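PDB 6XI1: flagellin hook IN motif family from Aeromonas hydrophila subsp. hydrophila, which probably forms part of the calcium-binding extender region of an RTX adhesin, a row of tandem beta-sandwich repeats that reaches toward its target. Local coordinates for residues A[93-98]-A[122-127]. Residues are numbered along the deposited sequence; the frame is centred on the assembly and turned at random.
With CA (calcium ion), chain L; CA (calcium ion), chain M.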
ATOM      1  N   SER A  93      23.372 -21.341 -49.209  1.00 31.29           N
ATOM      2  CA  SER A  93      23.946 -21.172 -47.846  1.00 33.81           C
ATOM      3  C   SER A  93      25.078 -20.139 -47.878  1.00 33.41           C
ATOM      4  O   SER A  93      25.276 -19.447 -46.873  1.00 35.44           O
ATOM      5  CB  SER A  93      24.404 -22.505 -47.273  1.00 36.84           C
ATOM      6  OG  SER A  93      25.532 -22.999 -47.982  1.00 34.78           O
ATOM      7  N   LYS A  94      25.771 -19.976 -49.006  1.00 30.31           N
ATOM      8  CA  LYS A  94      26.991 -19.150 -49.070  1.00 30.09           C
ATOM      9  C   LYS A  94      26.654 -17.683 -49.371  1.00 24.60           C
ATOM     10  O   LYS A  94      27.573 -16.864 -49.331  1.00 22.97           O
ATOM     11  CB  LYS A  94      27.945 -19.668 -50.155  1.00 36.97           C
ATOM     12  CG  LYS A  94      28.608 -21.014 -49.887  1.00 43.02           C
ATOM     13  CD  LYS A  94      29.658 -21.360 -50.955  1.00 50.90           C
ATOM     14  CE  LYS A  94      30.935 -21.981 -50.419  1.00 58.72           C
ATOM     15  NZ  LYS A  94      30.875 -23.462 -50.451  1.00 65.02           N
ATOM     16  N   VAL A  95      25.416 -17.354 -49.744  1.00 22.20           N
ATOM     17  CA  VAL A  95      25.053 -15.958 -50.125  1.00 22.57           C
ATOM     18  C   VAL A  95      24.084 -15.359 -49.098  1.00 21.95           C
ATOM     19  O   VAL A  95      23.608 -14.247 -49.346  1.00 24.65           O
ATOM     20  CB  VAL A  95      24.475 -15.907 -51.548  1.00 24.19           C
ATOM     21  CG1 VAL A  95      25.454 -16.459 -52.575  1.00 27.09           C
ATOM     22  CG2 VAL A  95      23.144 -16.639 -51.636  1.00 25.40           C
ATOM     23  N   GLN A  96      23.859 -16.031 -47.970  1.00 23.56           N
ATOM     24  CA  GLN A  96      22.891 -15.575 -46.933  1.00 24.40           C
ATOM     25  C   GLN A  96      23.357 -14.225 -46.415  1.00 23.82           C
ATOM     26  O   GLN A  96      22.505 -13.382 -46.138  1.00 21.05           O
ATOM     27  CB  GLN A  96      22.785 -16.589 -45.797  1.00 25.03           C
ATOM     28  CG  GLN A  96      22.105 -17.893 -46.201  1.00 25.34           C
ATOM     29  CD  GLN A  96      20.701 -17.706 -46.700  1.00 27.40           C
ATOM     30  OE1 GLN A  96      19.805 -17.202 -45.997  1.00 27.70           O
ATOM     31  NE2 GLN A  96      20.500 -18.080 -47.964  1.00 24.51           N
ATOM     32  N   TYR A  97      24.678 -14.005 -46.368  1.00 20.63           N
ATOM     33  CA  TYR A  97      25.294 -12.793 -45.772  1.00 20.23           C
ATOM     34  C   TYR A  97      24.907 -11.527 -46.545  1.00 19.63           C
ATOM     35  O   TYR A  97      25.096 -10.430 -46.009  1.00 18.96           O
ATOM     36  CB  TYR A  97      26.808 -12.922 -45.692  1.00 22.09           C
ATOM     37  CG  TYR A  97      27.507 -12.713 -47.005  1.00 20.28           C
ATOM     38  CD1 TYR A  97      27.702 -13.765 -47.882  1.00 22.70           C
ATOM     39  CD2 TYR A  97      28.031 -11.487 -47.350  1.00 19.98           C
ATOM     40  CE1 TYR A  97      28.346 -13.577 -49.100  1.00 21.76           C
ATOM     41  CE2 TYR A  97      28.638 -11.277 -48.586  1.00 22.53           C
ATOM     42  CZ  TYR A  97      28.820 -12.340 -49.457  1.00 23.68           C
ATOM     43  OH  TYR A  97      29.387 -12.145 -50.691  1.00 24.61           O
ATOM     44  N   LEU A  98      24.407 -11.651 -47.780  1.00 18.90           N
ATOM     45  CA  LEU A  98      24.015 -10.459 -48.561  1.00 17.94           C
ATOM     46  C   LEU A  98      22.696  -9.917 -47.982  1.00 16.98           C
ATOM     47  O   LEU A  98      21.774 -10.711 -47.684  1.00 17.87           O
ATOM     48  CB  LEU A  98      23.862 -10.831 -50.032  1.00 18.71           C
ATOM     49  CG  LEU A  98      25.129 -11.300 -50.752  1.00 19.57           C
ATOM     50  CD1 LEU A  98      24.749 -11.880 -52.091  1.00 21.07           C
ATOM     51  CD2 LEU A  98      26.121 -10.139 -50.930  1.00 21.76           C
ATOM     52  N   ILE A 122      27.527 -13.071 -63.834  1.00 23.59           N
ATOM     53  CA  ILE A 122      26.407 -13.496 -62.951  1.00 23.07           C
ATOM     54  C   ILE A 122      26.294 -12.456 -61.830  1.00 25.76           C
ATOM     55  O   ILE A 122      27.329 -12.121 -61.221  1.00 22.61           O
ATOM     56  CB  ILE A 122      26.647 -14.919 -62.413  1.00 24.85           C
ATOM     57  CG1 ILE A 122      26.878 -15.941 -63.527  1.00 25.15           C
ATOM     58  CG2 ILE A 122      25.519 -15.346 -61.501  1.00 26.53           C
ATOM     59  CD1 ILE A 122      25.710 -16.050 -64.493  1.00 26.84           C
ATOM     60  N   THR A 123      25.099 -11.913 -61.613  1.00 23.41           N
ATOM     61  CA  THR A 123      24.774 -11.061 -60.445  1.00 24.09           C
ATOM     62  C   THR A 123      23.930 -11.859 -59.447  1.00 25.22           C
ATOM     63  O   THR A 123      22.838 -12.392 -59.820  1.00 24.36           O
ATOM     64  CB  THR A 123      24.051  -9.779 -60.872  1.00 25.14           C
ATOM     65  OG1 THR A 123      24.881  -9.138 -61.849  1.00 25.70           O
ATOM     66  CG2 THR A 123      23.788  -8.869 -59.690  1.00 27.07           C
ATOM     67  N   ILE A 124      24.387 -11.888 -58.196  1.00 21.86           N
ATOM     68  CA  ILE A 124      23.674 -12.473 -57.038  1.00 22.75           C
ATOM     69  C   ILE A 124      23.089 -11.296 -56.258  1.00 24.06           C
ATOM     70  O   ILE A 124      23.851 -10.382 -55.972  1.00 25.43           O
ATOM     71  CB  ILE A 124      24.608 -13.299 -56.142  1.00 24.16           C
ATOM     72  CG1 ILE A 124      25.436 -14.317 -56.924  1.00 25.41           C
ATOM     73  CG2 ILE A 124      23.815 -13.969 -55.044  1.00 23.27           C
ATOM     74  CD1 ILE A 124      26.652 -14.760 -56.174  1.00 26.42           C
ATOM     75  N   THR A 125      21.796 -11.319 -55.968  1.00 22.07           N
ATOM     76  CA  THR A 125      21.121 -10.241 -55.185  1.00 22.82           C
ATOM     77  C   THR A 125      20.672 -10.801 -53.829  1.00 20.22           C
ATOM     78  O   THR A 125      20.089 -11.868 -53.802  1.00 19.89           O
ATOM     79  CB  THR A 125      19.970  -9.567 -55.945  1.00 24.90           C
ATOM     80  OG1 THR A 125      20.529  -9.003 -57.126  1.00 24.66           O
ATOM     81  CG2 THR A 125      19.323  -8.453 -55.153  1.00 25.28           C
ATOM     82  N   GLY A 126      20.985 -10.092 -52.744  1.00 19.92           N
ATOM     83  CA  GLY A 126      20.651 -10.517 -51.387  1.00 19.48           C
ATOM     84  C   GLY A 126      19.218 -10.168 -51.027  1.00 21.11           C
ATOM     85  O   GLY A 126      18.640  -9.257 -51.653  1.00 24.30           O
ATOM     86  N   VAL A 127      18.691 -10.871 -50.039  1.00 20.94           N
ATOM     87  CA  VAL A 127      17.415 -10.516 -49.360  1.00 21.30           C
ATOM     88  C   VAL A 127      17.671 -10.405 -47.858  1.00 21.01           C
ATOM     89  O   VAL A 127      18.599 -11.061 -47.329  1.00 18.56           O
ATOM     90  CB  VAL A 127      16.305 -11.541 -49.673  1.00 22.59           C
ATOM     91  CG1 VAL A 127      15.965 -11.592 -51.156  1.00 23.59           C
ATOM     92  CG2 VAL A 127      16.672 -12.908 -49.167  1.00 22.11           C
TER
HETATM   93 CA    CA L 510      20.535 -12.227 -46.574  1.00 19.30          CA
HETATM   94 CA    CA M 511      18.166 -15.493 -46.199  1.00 26.31          CA
HETATM   95  O   HOH W   1      16.072 -14.199 -45.848  1.00 28.89           O
HETATM   96  O   HOH W   2      16.840 -17.200 -45.281  1.00 30.17           O
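Ile-124 presents its gamma-methyl CG2 to two side chains of the 93-98 loop at once. CD1 of Leu-98 lies 3.7 Å from Ile-124 CG2, the two side chains crossing at about a right angle, while Val-95 approaches more obliquely and brings its CG1 to 3.9 Å from the same Ile-124 CG2. Leucine and valine suit these places because their branched apolar ends offer methyls to the methyl of Ile-124. The beta-branch explains this double use: CG2 stands anti to the backbone N of Ile-124 and faces the loop, whereas CG1, anti to the carbonyl carbon, carries CD1 onward to brush Val-95. Ile-124 also touches Tyr-88 and Val-35, both on strands, which is consistent with the loop covering the end of the sandwich interior.

Val-95 and Leu-98 can serve together because they are the first and last residues of a type I turn, closed by the hydrogen bond from Leu-98 N to Val-95 O. One step past the strand, Gly-126, having no side chain, leaves its CA open to Leu-98 CB at 3.5 Å. The contact sits at the end of one cadherin-like beta-sandwich repeat: strand 117-125, the last of its seven-stranded sheet, ends here, the chain runs on to the next repeat, and calcium ions are bound at the junction.

Here the polar backbone takes over. Leu-98 O and Val-127 O approach to 3.2 Å without hydrogen-bonding; the calcium ion they share probably offsets their repulsion, and Gln-96 O, 2.3 Å from the metal, joins them with Glu-37, Asp-129 and Asp-162. The side chain of Gln-96, bent at chi2 (-60°), delivers OE1 to a second calcium ion at 2.4 Å, and its NE2 hydrogen-bonds to Asn-92 O, which fixes which end of the amide faces the metal.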